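PDB 3ZTV: NAD nucleotidase from Haemophilus influenzae, which degrades NAD in the periplasm to adenosine and nicotinamide riboside, combining pyrophosphatase with 5'-nucleotidase activity in a zinc-dependent enzyme. Local coordinates for residues E110-L115 and S134-K139; A181-M186 and Q214-I219; N424-F429 and E547-F552; E475-P480 and K568-T573. All blocks are in the same frame, centred on the assembly; numbering follows the deposited sequence.

Contact 1: residues E110-L115 and S134-K139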
loop_
_atom_site.group_PDB
_atom_site.type_symbol
_atom_site.label_atom_id
_atom_site.label_comp_id
_atom_site.label_asym_id
_atom_site.label_seq_id
_atom_site.Cartn_x
_atom_site.Cartn_y
_atom_site.Cartn_z
ATOM N N GLU A 110 14.484 19.711 -10.324
ATOM C CA GLU A 110 15.011 20.995 -10.758
ATOM C C GLU A 110 13.930 21.833 -11.447
ATOM O O GLU A 110 13.749 23.014 -11.144
ATOM C CB GLU A 110 16.198 20.768 -11.703
ATOM C CG GLU A 110 17.417 20.090 -11.062
ATOM C CD GLU A 110 17.239 18.596 -10.779
ATOM O OE1 GLU A 110 16.357 17.935 -11.378
ATOM O OE2 GLU A 110 18.021 18.075 -9.953
ATOM N N GLY A 111 13.192 21.210 -12.358
ATOM C CA GLY A 111 12.119 21.902 -13.045
ATOM C C GLY A 111 10.990 22.304 -12.110
ATOM O O GLY A 111 10.418 23.384 -12.247
ATOM N N LEU A 112 10.654 21.447 -11.147
ATOM C CA LEU A 112 9.586 21.793 -10.216
ATOM C C LEU A 112 10.010 22.961 -9.333
ATOM O O LEU A 112 9.222 23.859 -9.054
ATOM C CB LEU A 112 9.170 20.587 -9.367
ATOM C CG LEU A 112 8.030 20.852 -8.381
ATOM C CD1 LEU A 112 6.862 21.572 -9.056
ATOM C CD2 LEU A 112 7.576 19.550 -7.732
ATOM N N LEU A 113 11.269 22.958 -8.905
ATOM C CA LEU A 113 11.767 24.056 -8.098
ATOM C C LEU A 113 11.603 25.399 -8.823
ATOM O O LEU A 113 11.272 26.407 -8.203
ATOM C CB LEU A 113 13.228 23.814 -7.711
ATOM C CG LEU A 113 13.810 24.807 -6.705
ATOM C CD1 LEU A 113 13.060 24.745 -5.383
ATOM C CD2 LEU A 113 15.296 24.541 -6.502
ATOM N N LYS A 114 11.822 25.404 -10.139
ATOM C CA LYS A 114 11.718 26.639 -10.921
ATOM C C LYS A 114 10.287 27.172 -10.984
ATOM O O LYS A 114 10.064 28.377 -11.103
ATOM C CB LYS A 114 12.274 26.439 -12.332
ATOM C CG LYS A 114 13.783 26.288 -12.373
ATOM C CD LYS A 114 14.284 26.108 -13.796
ATOM C CE LYS A 114 13.918 27.304 -14.657
ATOM N NZ LYS A 114 14.354 27.131 -16.072
ATOM N N LEU A 115 9.307 26.275 -10.926
ATOM C CA LEU A 115 7.912 26.703 -10.799
ATOM C C LEU A 115 7.617 27.223 -9.393
ATOM O O LEU A 115 7.003 28.275 -9.213
ATOM C CB LEU A 115 6.944 25.561 -11.135
ATOM C CG LEU A 115 5.466 25.818 -10.811
ATOM C CD1 LEU A 115 4.891 26.892 -11.727
ATOM C CD2 LEU A 115 4.626 24.550 -10.926
ATOM N N SER A 134 16.616 16.611 -0.251
ATOM C CA SER A 134 15.993 16.997 -1.510
ATOM C C SER A 134 15.930 18.513 -1.662
ATOM O O SER A 134 15.707 19.243 -0.698
ATOM C CB SER A 134 14.576 16.428 -1.583
ATOM O OG SER A 134 13.963 16.745 -2.827
ATOM N N ILE A 135 16.102 18.989 -2.891
ATOM C CA ILE A 135 15.936 20.412 -3.155
ATOM C C ILE A 135 14.469 20.838 -2.998
ATOM O O ILE A 135 14.160 22.025 -2.921
ATOM C CB ILE A 135 16.493 20.829 -4.551
ATOM C CG1 ILE A 135 15.680 20.225 -5.701
ATOM C CG2 ILE A 135 17.981 20.466 -4.673
ATOM C CD1 ILE A 135 16.217 20.637 -7.070
ATOM N N LEU A 136 13.573 19.853 -2.907
ATOM C CA LEU A 136 12.139 20.114 -2.708
ATOM C C LEU A 136 11.693 19.999 -1.250
ATOM O O LEU A 136 10.503 20.134 -0.951
ATOM C CB LEU A 136 11.299 19.187 -3.582
ATOM C CG LEU A 136 11.581 19.309 -5.081
ATOM C CD1 LEU A 136 10.855 18.222 -5.838
ATOM C CD2 LEU A 136 11.202 20.694 -5.611
ATOM N N TYR A 137 12.623 19.735 -0.340
ATOM C CA TYR A 137 12.287 19.626 1.074
ATOM C C TYR A 137 11.601 20.902 1.559
ATOM O O TYR A 137 12.045 22.003 1.253
ATOM C CB TYR A 137 13.553 19.365 1.891
ATOM C CG TYR A 137 13.276 19.011 3.335
ATOM C CD1 TYR A 137 12.565 17.861 3.664
ATOM C CD2 TYR A 137 13.730 19.818 4.368
ATOM C CE1 TYR A 137 12.311 17.526 4.986
ATOM C CE2 TYR A 137 13.481 19.487 5.696
ATOM C CZ TYR A 137 12.771 18.343 5.994
ATOM O OH TYR A 137 12.521 18.010 7.309
ATOM N N ASN A 138 10.515 20.744 2.310
ATOM C CA ASN A 138 9.794 21.877 2.896
ATOM C C ASN A 138 9.217 22.885 1.894
ATOM O O ASN A 138 9.071 24.065 2.215
ATOM C CB ASN A 138 10.670 22.626 3.914
ATOM C CG ASN A 138 10.846 21.867 5.219
ATOM O OD1 ASN A 138 11.853 22.030 5.910
ATOM N ND2 ASN A 138 9.869 21.035 5.561
ATOM N N LYS A 139 8.898 22.435 0.684
ATOM C CA LYS A 139 8.326 23.334 -0.316
ATOM C C LYS A 139 6.797 23.231 -0.386
ATOM O O LYS A 139 6.143 24.032 -1.049
ATOM C CB LYS A 139 8.939 23.069 -1.689
ATOM C CG LYS A 139 10.432 23.391 -1.794
ATOM C CD LYS A 139 10.727 24.854 -1.484
ATOM C CE LYS A 139 12.206 25.181 -1.694
ATOM N NZ LYS A 139 12.515 26.575 -1.282
#

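Contact 2: residues A181-M186 and Q214-I219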
loop_
_atom_site.group_PDB
_atom_site.type_symbol
_atom_site.label_atom_id
_atom_site.label_comp_id
_atom_site.label_asym_id
_atom_site.label_seq_id
_atom_site.Cartn_x
_atom_site.Cartn_y
_atom_site.Cartn_z
ATOM N N ALA A 181 -4.629 4.699 0.703
ATOM C CA ALA A 181 -4.148 4.653 2.080
ATOM C C ALA A 181 -3.870 6.046 2.622
ATOM O O ALA A 181 -4.237 6.383 3.744
ATOM C CB ALA A 181 -2.913 3.771 2.212
ATOM N N THR A 182 -3.208 6.878 1.831
ATOM C CA THR A 182 -2.896 8.219 2.308
ATOM C C THR A 182 -4.164 9.011 2.612
ATOM O O THR A 182 -4.253 9.693 3.637
ATOM C CB THR A 182 -1.990 9.004 1.320
ATOM O OG1 THR A 182 -0.750 8.301 1.142
ATOM C CG2 THR A 182 -1.739 10.424 1.835
ATOM N N ALA A 183 -5.127 8.958 1.696
ATOM C CA ALA A 183 -6.392 9.656 1.912
ATOM C C ALA A 183 -7.062 9.225 3.218
ATOM O O ALA A 183 -7.486 10.067 4.008
ATOM C CB ALA A 183 -7.334 9.471 0.720
ATOM N N GLN A 184 -7.126 7.930 3.474
ATOM C CA GLN A 184 -7.809 7.481 4.688
ATOM C C GLN A 184 -7.041 7.811 5.946
ATOM O O GLN A 184 -7.625 8.253 6.931
ATOM C CB GLN A 184 -8.105 5.983 4.672
ATOM C CG GLN A 184 -8.915 5.498 5.895
ATOM C CD GLN A 184 -10.287 6.167 5.994
ATOM O OE1 GLN A 184 -10.424 7.284 6.507
ATOM N NE2 GLN A 184 -11.299 5.493 5.488
ATOM N N ILE A 185 -5.725 7.600 5.925
ATOM C CA ILE A 185 -4.924 7.846 7.113
ATOM C C ILE A 185 -4.937 9.342 7.434
ATOM O O ILE A 185 -5.083 9.733 8.598
ATOM C CB ILE A 185 -3.492 7.305 6.941
ATOM C CG1 ILE A 185 -3.502 5.777 6.779
ATOM C CG2 ILE A 185 -2.599 7.732 8.111
ATOM C CD1 ILE A 185 -4.299 5.030 7.860
ATOM N N MET A 186 -4.821 10.186 6.404
ATOM C CA MET A 186 -4.871 11.633 6.634
ATOM C C MET A 186 -6.211 12.057 7.233
ATOM O O MET A 186 -6.252 12.814 8.205
ATOM C CB MET A 186 -4.637 12.410 5.335
ATOM C CG MET A 186 -3.194 12.359 4.830
ATOM S SD MET A 186 -1.967 13.125 5.943
ATOM C CE MET A 186 -2.588 14.803 6.008
ATOM N N GLN A 214 -15.778 5.888 -2.618
ATOM C CA GLN A 214 -16.553 4.703 -2.242
ATOM C C GLN A 214 -15.875 3.826 -1.199
ATOM O O GLN A 214 -16.537 2.991 -0.570
ATOM C CB GLN A 214 -16.878 3.880 -3.483
ATOM C CG GLN A 214 -17.793 4.606 -4.452
ATOM C CD GLN A 214 -17.990 3.839 -5.736
ATOM O OE1 GLN A 214 -17.147 3.887 -6.631
ATOM N NE2 GLN A 214 -19.101 3.122 -5.837
ATOM N N LYS A 215 -14.575 4.018 -1.002
ATOM C CA LYS A 215 -13.789 3.134 -0.136
ATOM C C LYS A 215 -13.216 3.799 1.103
ATOM O O LYS A 215 -12.727 3.118 2.001
ATOM C CB LYS A 215 -12.653 2.479 -0.925
ATOM C CG LYS A 215 -13.124 1.499 -1.980
ATOM C CD LYS A 215 -11.971 0.753 -2.630
ATOM C CE LYS A 215 -12.487 -0.296 -3.606
ATOM N NZ LYS A 215 -11.378 -0.995 -4.317
ATOM N N VAL A 216 -13.256 5.125 1.158
ATOM C CA VAL A 216 -12.610 5.881 2.221
ATOM C C VAL A 216 -13.648 6.738 2.943
ATOM O O VAL A 216 -14.489 7.366 2.298
ATOM C CB VAL A 216 -11.483 6.783 1.639
ATOM C CG1 VAL A 216 -10.938 7.743 2.682
ATOM C CG2 VAL A 216 -10.362 5.932 1.037
ATOM N N ASN A 217 -13.581 6.746 4.272
ATOM C CA ASN A 217 -14.489 7.548 5.091
ATOM C C ASN A 217 -13.961 8.947 5.419
ATOM O O ASN A 217 -12.756 9.217 5.339
ATOM C CB ASN A 217 -14.819 6.819 6.408
ATOM C CG ASN A 217 -15.521 5.497 6.187
ATOM O OD1 ASN A 217 -15.147 4.464 6.766
ATOM N ND2 ASN A 217 -16.531 5.514 5.342
ATOM N N ASP A 218 -14.882 9.835 5.783
ATOM C CA ASP A 218 -14.573 11.125 6.394
ATOM C C ASP A 218 -14.126 12.219 5.415
ATOM O O ASP A 218 -13.732 13.307 5.839
ATOM C CB ASP A 218 -13.570 10.949 7.543
ATOM C CG ASP A 218 -14.062 9.974 8.596
ATOM O OD1 ASP A 218 -15.220 10.108 9.045
ATOM O OD2 ASP A 218 -13.291 9.063 8.945
ATOM N N ILE A 219 -14.218 11.931 4.120
ATOM C CA ILE A 219 -13.891 12.937 3.093
ATOM C C ILE A 219 -15.171 13.359 2.365
ATOM O O ILE A 219 -15.906 12.515 1.849
ATOM C CB ILE A 219 -12.829 12.408 2.097
ATOM C CG1 ILE A 219 -11.539 12.037 2.844
ATOM C CG2 ILE A 219 -12.570 13.420 0.969
ATOM C CD1 ILE A 219 -10.457 11.466 1.935
#

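Contact 3: residues N424-F429 and E547-F552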
loop_
_atom_site.group_PDB
_atom_site.type_symbol
_atom_site.label_atom_id
_atom_site.label_comp_id
_atom_site.label_asym_id
_atom_site.label_seq_id
_atom_site.Cartn_x
_atom_site.Cartn_y
_atom_site.Cartn_z
ATOM N N ASN A 424 10.331 27.377 -33.010
ATOM C CA ASN A 424 9.288 27.531 -34.022
ATOM C C ASN A 424 9.352 26.421 -35.051
ATOM O O ASN A 424 8.324 25.921 -35.509
ATOM C CB ASN A 424 9.419 28.866 -34.758
ATOM C CG ASN A 424 8.915 30.036 -33.954
ATOM O OD1 ASN A 424 7.932 29.928 -33.223
ATOM N ND2 ASN A 424 9.573 31.177 -34.101
ATOM N N ASP A 425 10.571 26.052 -35.434
ATOM C CA ASP A 425 10.762 25.011 -36.435
ATOM C C ASP A 425 10.103 23.689 -36.039
ATOM O O ASP A 425 9.565 22.985 -36.887
ATOM C CB ASP A 425 12.249 24.784 -36.714
ATOM C CG ASP A 425 12.910 25.966 -37.412
ATOM O OD1 ASP A 425 12.208 26.802 -38.023
ATOM O OD2 ASP A 425 14.149 26.043 -37.352
ATOM N N ALA A 426 10.158 23.344 -34.755
ATOM C CA ALA A 426 9.533 22.103 -34.285
ATOM C C ALA A 426 8.029 22.099 -34.530
ATOM O O ALA A 426 7.457 21.087 -34.936
ATOM C CB ALA A 426 9.826 21.869 -32.810
ATOM N N TYR A 427 7.396 23.238 -34.284
ATOM C CA TYR A 427 5.971 23.387 -34.536
ATOM C C TYR A 427 5.657 23.432 -36.034
ATOM O O TYR A 427 4.538 23.143 -36.446
ATOM C CB TYR A 427 5.423 24.612 -33.803
ATOM C CG TYR A 427 5.156 24.350 -32.336
ATOM C CD1 TYR A 427 6.169 24.441 -31.388
ATOM C CD2 TYR A 427 3.886 24.003 -31.904
ATOM C CE1 TYR A 427 5.917 24.197 -30.046
ATOM C CE2 TYR A 427 3.626 23.754 -30.575
ATOM C CZ TYR A 427 4.641 23.854 -29.648
ATOM O OH TYR A 427 4.364 23.604 -28.324
ATOM N N THR A 428 6.661 23.773 -36.840
ATOM C CA THR A 428 6.547 23.702 -38.294
ATOM C C THR A 428 6.673 22.262 -38.787
ATOM O O THR A 428 5.937 21.841 -39.685
ATOM C CB THR A 428 7.631 24.561 -38.977
ATOM O OG1 THR A 428 7.434 25.936 -38.630
ATOM C CG2 THR A 428 7.569 24.408 -40.494
ATOM N N PHE A 429 7.610 21.517 -38.205
ATOM C CA PHE A 429 7.817 20.114 -38.550
ATOM C C PHE A 429 6.554 19.301 -38.266
ATOM O O PHE A 429 6.211 18.386 -39.016
ATOM C CB PHE A 429 8.967 19.510 -37.731
ATOM C CG PHE A 429 10.331 20.036 -38.085
ATOM C CD1 PHE A 429 10.583 20.601 -39.323
ATOM C CD2 PHE A 429 11.371 19.948 -37.172
ATOM C CE1 PHE A 429 11.846 21.077 -39.639
ATOM C CE2 PHE A 429 12.629 20.423 -37.484
ATOM C CZ PHE A 429 12.864 20.988 -38.721
ATOM N N GLU A 547 6.716 19.509 -28.761
ATOM C CA GLU A 547 7.495 19.616 -27.533
ATOM C C GLU A 547 8.449 18.427 -27.348
ATOM O O GLU A 547 9.550 18.592 -26.830
ATOM C CB GLU A 547 6.581 19.807 -26.315
ATOM C CG GLU A 547 5.791 21.123 -26.347
ATOM C CD GLU A 547 6.672 22.356 -26.218
ATOM O OE1 GLU A 547 7.814 22.232 -25.742
ATOM O OE2 GLU A 547 6.214 23.463 -26.590
ATOM N N SER A 548 8.041 17.244 -27.799
ATOM C CA SER A 548 8.941 16.086 -27.788
ATOM C C SER A 548 10.152 16.333 -28.687
ATOM O O SER A 548 11.295 16.016 -28.333
ATOM C CB SER A 548 8.203 14.835 -28.264
ATOM O OG SER A 548 7.163 14.478 -27.373
ATOM N N PHE A 549 9.899 16.919 -29.853
ATOM C CA PHE A 549 10.971 17.240 -30.780
ATOM C C PHE A 549 11.939 18.235 -30.159
ATOM O O PHE A 549 13.151 18.065 -30.249
ATOM C CB PHE A 549 10.420 17.770 -32.101
ATOM C CG PHE A 549 11.426 17.734 -33.215
ATOM C CD1 PHE A 549 12.451 18.660 -33.266
ATOM C CD2 PHE A 549 11.380 16.739 -34.175
ATOM C CE1 PHE A 549 13.391 18.618 -34.274
ATOM C CE2 PHE A 549 12.321 16.695 -35.187
ATOM C CZ PHE A 549 13.327 17.636 -35.231
ATOM N N ILE A 550 11.406 19.266 -29.508
ATOM C CA ILE A 550 12.242 20.229 -28.794
ATOM C C ILE A 550 13.117 19.562 -27.714
ATOM O O ILE A 550 14.313 19.844 -27.616
ATOM C CB ILE A 550 11.388 21.364 -28.192
ATOM C CG1 ILE A 550 10.882 22.279 -29.305
ATOM C CG2 ILE A 550 12.175 22.152 -27.162
ATOM C CD1 ILE A 550 9.681 23.112 -28.895
ATOM N N LYS A 551 12.531 18.679 -26.909
ATOM C CA LYS A 551 13.321 17.953 -25.906
ATOM C C LYS A 551 14.460 17.156 -26.541
ATOM O O LYS A 551 15.572 17.097 -26.009
ATOM C CB LYS A 551 12.446 16.987 -25.114
ATOM C CG LYS A 551 11.432 17.631 -24.210
ATOM C CD LYS A 551 10.765 16.559 -23.363
ATOM C CE LYS A 551 9.604 17.126 -22.576
ATOM N NZ LYS A 551 8.967 16.082 -21.722
ATOM N N PHE A 552 14.169 16.506 -27.661
ATOM C CA PHE A 552 15.171 15.699 -28.346
ATOM C C PHE A 552 16.362 16.552 -28.775
ATOM O O PHE A 552 17.515 16.167 -28.576
ATOM C CB PHE A 552 14.547 14.970 -29.539
ATOM C CG PHE A 552 15.489 14.028 -30.239
ATOM C CD1 PHE A 552 16.309 14.486 -31.255
ATOM C CD2 PHE A 552 15.546 12.689 -29.888
ATOM C CE1 PHE A 552 17.180 13.632 -31.904
ATOM C CE2 PHE A 552 16.411 11.826 -30.538
ATOM C CZ PHE A 552 17.228 12.301 -31.549
#

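Contact 4: residues E475-P480 and K568-T573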
loop_
_atom_site.group_PDB
_atom_site.type_symbol
_atom_site.label_atom_id
_atom_site.label_comp_id
_atom_site.label_asym_id
_atom_site.label_seq_id
_atom_site.Cartn_x
_atom_site.Cartn_y
_atom_site.Cartn_z
ATOM N N GLU A 475 11.800 -5.829 -41.433
ATOM C CA GLU A 475 11.881 -6.038 -42.869
ATOM C C GLU A 475 10.528 -6.561 -43.319
ATOM O O GLU A 475 9.881 -7.342 -42.615
ATOM C CB GLU A 475 12.977 -7.051 -43.227
ATOM C CG GLU A 475 13.061 -7.350 -44.729
ATOM C CD GLU A 475 14.255 -8.205 -45.123
ATOM O OE1 GLU A 475 15.157 -8.425 -44.285
ATOM O OE2 GLU A 475 14.282 -8.653 -46.291
ATOM N N ALA A 476 10.098 -6.114 -44.492
ATOM C CA ALA A 476 8.807 -6.523 -45.029
ATOM C C ALA A 476 8.859 -6.576 -46.551
ATOM O O ALA A 476 9.685 -5.908 -47.172
ATOM C CB ALA A 476 7.708 -5.565 -44.567
ATOM N N ASN A 477 7.975 -7.379 -47.137
ATOM C CA ASN A 477 7.825 -7.446 -48.590
ATOM C C ASN A 477 6.550 -6.736 -49.019
ATOM O O ASN A 477 5.533 -6.820 -48.332
ATOM C CB ASN A 477 7.737 -8.898 -49.062
ATOM C CG ASN A 477 8.998 -9.688 -48.790
ATOM O OD1 ASN A 477 10.108 -9.165 -48.888
ATOM N ND2 ASN A 477 8.831 -10.959 -48.435
ATOM N N GLU A 478 6.585 -6.061 -50.163
ATOM C CA GLU A 478 5.374 -5.435 -50.682
ATOM C C GLU A 478 4.308 -6.482 -50.986
ATOM O O GLU A 478 3.122 -6.264 -50.741
ATOM C CB GLU A 478 5.669 -4.611 -51.935
ATOM C CG GLU A 478 4.433 -3.937 -52.519
ATOM C CD GLU A 478 4.764 -2.864 -53.536
ATOM O OE1 GLU A 478 5.949 -2.726 -53.908
ATOM O OE2 GLU A 478 3.831 -2.151 -53.964
ATOM N N THR A 479 4.741 -7.616 -51.524
ATOM C CA THR A 479 3.835 -8.706 -51.866
ATOM C C THR A 479 3.617 -9.633 -50.672
ATOM O O THR A 479 4.565 -10.241 -50.183
ATOM C CB THR A 479 4.406 -9.538 -53.036
ATOM O OG1 THR A 479 4.624 -8.692 -54.174
ATOM C CG2 THR A 479 3.456 -10.667 -53.410
ATOM N N PRO A 480 2.368 -9.746 -50.192
ATOM C CA PRO A 480 2.092 -10.640 -49.062
ATOM C C PRO A 480 2.399 -12.094 -49.407
ATOM O O PRO A 480 2.293 -12.478 -50.575
ATOM C CB PRO A 480 0.586 -10.462 -48.831
ATOM C CG PRO A 480 0.259 -9.139 -49.436
ATOM C CD PRO A 480 1.169 -9.009 -50.622
ATOM N N LYS A 568 13.399 -2.026 -43.674
ATOM C CA LYS A 568 13.827 -2.563 -44.962
ATOM C C LYS A 568 12.596 -3.068 -45.691
ATOM O O LYS A 568 11.988 -4.060 -45.295
ATOM C CB LYS A 568 14.855 -3.692 -44.818
ATOM C CG LYS A 568 15.283 -4.268 -46.174
ATOM C CD LYS A 568 16.477 -5.209 -46.081
ATOM C CE LYS A 568 16.811 -5.778 -47.455
ATOM N NZ LYS A 568 18.066 -6.578 -47.458
ATOM N N PHE A 569 12.226 -2.371 -46.757
ATOM C CA PHE A 569 11.019 -2.699 -47.496
ATOM C C PHE A 569 11.375 -3.175 -48.898
ATOM O O PHE A 569 11.954 -2.431 -49.694
ATOM C CB PHE A 569 10.084 -1.485 -47.557
ATOM C CG PHE A 569 8.764 -1.765 -48.221
ATOM C CD1 PHE A 569 7.830 -2.586 -47.611
ATOM C CD2 PHE A 569 8.449 -1.202 -49.449
ATOM C CE1 PHE A 569 6.615 -2.853 -48.212
ATOM C CE2 PHE A 569 7.227 -1.466 -50.058
ATOM C CZ PHE A 569 6.310 -2.287 -49.436
ATOM N N ASN A 570 11.033 -4.425 -49.185
ATOM C CA ASN A 570 11.337 -5.016 -50.478
ATOM C C ASN A 570 10.173 -4.775 -51.431
ATOM O O ASN A 570 9.152 -5.451 -51.357
ATOM C CB ASN A 570 11.621 -6.512 -50.322
ATOM C CG ASN A 570 12.688 -6.802 -49.272
ATOM O OD1 ASN A 570 12.505 -7.652 -48.398
ATOM N ND2 ASN A 570 13.810 -6.092 -49.356
ATOM N N ALA A 571 10.319 -3.786 -52.308
ATOM C CA ALA A 571 9.252 -3.422 -53.232
ATOM C C ALA A 571 9.079 -4.498 -54.297
ATOM O O ALA A 571 10.046 -5.150 -54.690
ATOM C CB ALA A 571 9.542 -2.076 -53.875
ATOM N N SER A 572 7.847 -4.690 -54.753
ATOM C CA SER A 572 7.576 -5.694 -55.774
ATOM C C SER A 572 8.155 -5.241 -57.111
ATOM O O SER A 572 7.965 -4.095 -57.523
ATOM C CB SER A 572 6.076 -5.955 -55.895
ATOM O OG SER A 572 5.386 -4.779 -56.270
ATOM N N THR A 573 8.874 -6.139 -57.777
ATOM C CA THR A 573 9.519 -5.809 -59.043
ATOM C C THR A 573 9.419 -6.962 -60.036
ATOM O O THR A 573 9.282 -8.121 -59.645
ATOM C CB THR A 573 11.004 -5.446 -58.842
ATOM O OG1 THR A 573 11.717 -6.591 -58.356
ATOM C CG2 THR A 573 11.148 -4.304 -57.841
HETATM O O HOH W 1 17.285 -8.810 -46.430
HETATM O O HOH W 2 7.589 -7.945 -52.488
#

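Contact 1: residues E110-L115 and S134-K139
In the calcineurin-like phosphoesterase domain, a turn built from Ile135 and Leu136 is pressed against Leu112 and Leu113 of helix 108-116, with the side chain of Leu112 about 10 Å from that of the zinc ligand Asn102. It is a worked example of a loop held to a helix by aliphatic branches, with no hydrogen bond between them. Leu136 reaches in with both methyls: CD1 meets CD2 of Leu112 at 4.0 Å, the two side chains crossing nearly at right angles, while CD2 of Leu136 rests 4.0 Å from the backbone N of Leu113. In Leu113, CG lies opposite the backbone N (chi1 -172°), which carries the isobutyl group out toward the turn; there CD1 touches both the carbonyl O of Ile135 and CE of Lys139, 3.8 Å from each, and CD2 touches CD1 of Ile135 at 4.1 Å. That same CD1 of Ile135 continues along the helix to the backbone N of Glu110, 3.8 Å away. Lys139, bent at its second torsion, contributes its CE methylene at the exposed margin, while Leu112 and Leu136 are buried and both touch Phe105.

Ser134 OG accepts a hydrogen bond from Leu136 N at 3.1 Å and has a further polar partner in Asp173. Beyond it the chain reaches Tyr137 and Asn138, which pack on Lys191 of the second subunit. An ST turn at Ser134, overlaid on a type I beta turn from Ser134 to Tyr137 and followed by a type II turn from Leu136 to Lys139, gives the loop its compact form.

Contact 2: residues A181-M186 and Q214-I219
The side-chain amide of Gln184 lies with one face on Val216, whose CG1 sits 3.7 Å from the amide carbon CD of Gln184, almost straight above the plane. Beyond the amide's polar end comes the backbone of Asn217, displaced toward the same side as the valine methyl. As modelled, Gln184 NE2 stands 2.9 Å from Asn217 N and Gln184 OE1 3.2 Å from Asn217 O, although the amide is probably the other way round. The chain gets there by leaving the helix with CG opposite the backbone N (chi1 -176°) and then bending at the next bond (chi2 61°), which folds the amide over the loop.

One residue earlier the contact is made by apolar side chains. Ala183 CB meets the terminal CD1 of Ile219 at 3.9 Å, and the same methyl of Ile219 lies equally near the carbonyl O of Ala183. The backbones come nearest at Gln184 and Val216, CA atoms 5.6 Å apart.

On its outer side helix 179-191 faces the second subunit, whose Tyr177 touches Gln184 and whose Ile185 and Met186 pack reciprocally with Met186 and Ile185. Val216 is where helix 206-215 gives way to the loop that leads into strand 221-224, within a parallel beta-alpha-beta unit of the phosphoesterase domain. Helix 179-191 closes the longer connection between the parallel strands 151-159 and 198-203, so the contact ties one crossover connection to the exit of the next.

Contact 3: residues N424-F429 and E547-F552
Ala426 and Ile550 mark the close-packed part of this helix pair, which crosses at 131° with the short axes 8.8 Å apart. Having only a methyl, Ala426 lets its partner come in: CB lies 3.7 Å from CG1 of Ile550 and 4.2 Å from CD1 of Phe549. On the same flank Phe429 and Phe549 form an offset edge-to-face pair, planes 62° apart. The edge of Phe429 points at the face of Phe549, with CD2 of Phe429 3.6 Å from CZ of Phe549. Phe390 meets Phe549 edge-to-face as well.

The Tyr427 side is looser between the two helices and partly exposed, with Leu76 lying against it. Tyr427 CE1 is 4.1 Å from Ile550 CD1, and its OH donates to OE2 of Glu547 over a short 2.5 Å. The oxygen sits in the plane of the phenol ring but is approached on its anti side, 21° out of the carboxylate plane.

Glu547 OE1 is hydrogen-bonded to Thr79, so both oxygens of a buried carboxylate are engaged. The short separation suggests a strong hydrogen bond, in which the carboxylate would probably polarise the phenol O-H; through Thr79, Glu547 joins the helix pair to the phosphoesterase part of the chain.

Contact 4: residues E475-P480 and K568-T573
Glu478 is almost fully stretched, with CG opposite the backbone N (chi1 180°) and the chain extended beyond it (chi2 166°), and this carries its carboxylate across to Ser572. OE1 of Glu478 accepts from Ser572 N at 2.9 Å, on the anti side and 34° out of the carboxylate plane, and takes a weak second bond from Ser572 OG. Its other oxygen, OE2, makes a salt bridge to Lys377, which gives both carboxylate oxygens partners. Phe569 is likewise turned with CG away from its own N, and its ring comes obliquely against Glu478, CZ 3.5 Å from CB of Glu478.

The backbones make a parallel ladder at the end of a mixed sheet, with strand 567-570 as the outermost strand beside 472-477. Both N and O of Ala476 are used toward strand 567-570: its N donates to Lys568 O at 2.9 Å, and its O receives Asn570 N at 2.8 Å. Two residues on, just past the last bridge at Asn477, Glu478 N bonds to Asn570 O at 2.9 Å. Ala476 and Phe569 share a face, where Ala476 packs on Met454 and Phe569 on Leu458 of helix 443-460; Phe466 also meets the Phe569 ring edge-to-face.

The opposite face is polar. Glu475 and Lys568 run side by side in the same direction, their carbon chains touching, while their charged ends stay 4.5 Å apart between Glu475 OE2 and Lys568 NZ. A water bridges that gap, accepting from the amine and donating weakly to the acid. A second water joins Thr479 N to the same Asn570 O that receives Glu478 N.

Place in the fold and chemistry vary together across the four contacts. Contact 2 and contact 3 are buried, contact 1 partly so, and contact 4 lies at the surface, about 58 Å from contact 2 between centres. Contacts 1 and 2 both belong to the phosphoesterase domain, set a helix against a loop and reach the second subunit; contact 1 is aliphatic, whereas contact 2 centres on the buried amide of Gln184 with aliphatic groups beside it. Contacts 3 and 4 interleave along the chain and are untouched by the other subunit. Aromatic rings and one short polar bond serve the helix pair of contact 3, whereas the strand pair at the sheet edge in contact 4 depends on backbone hydrogen bonds, charged side chains and water.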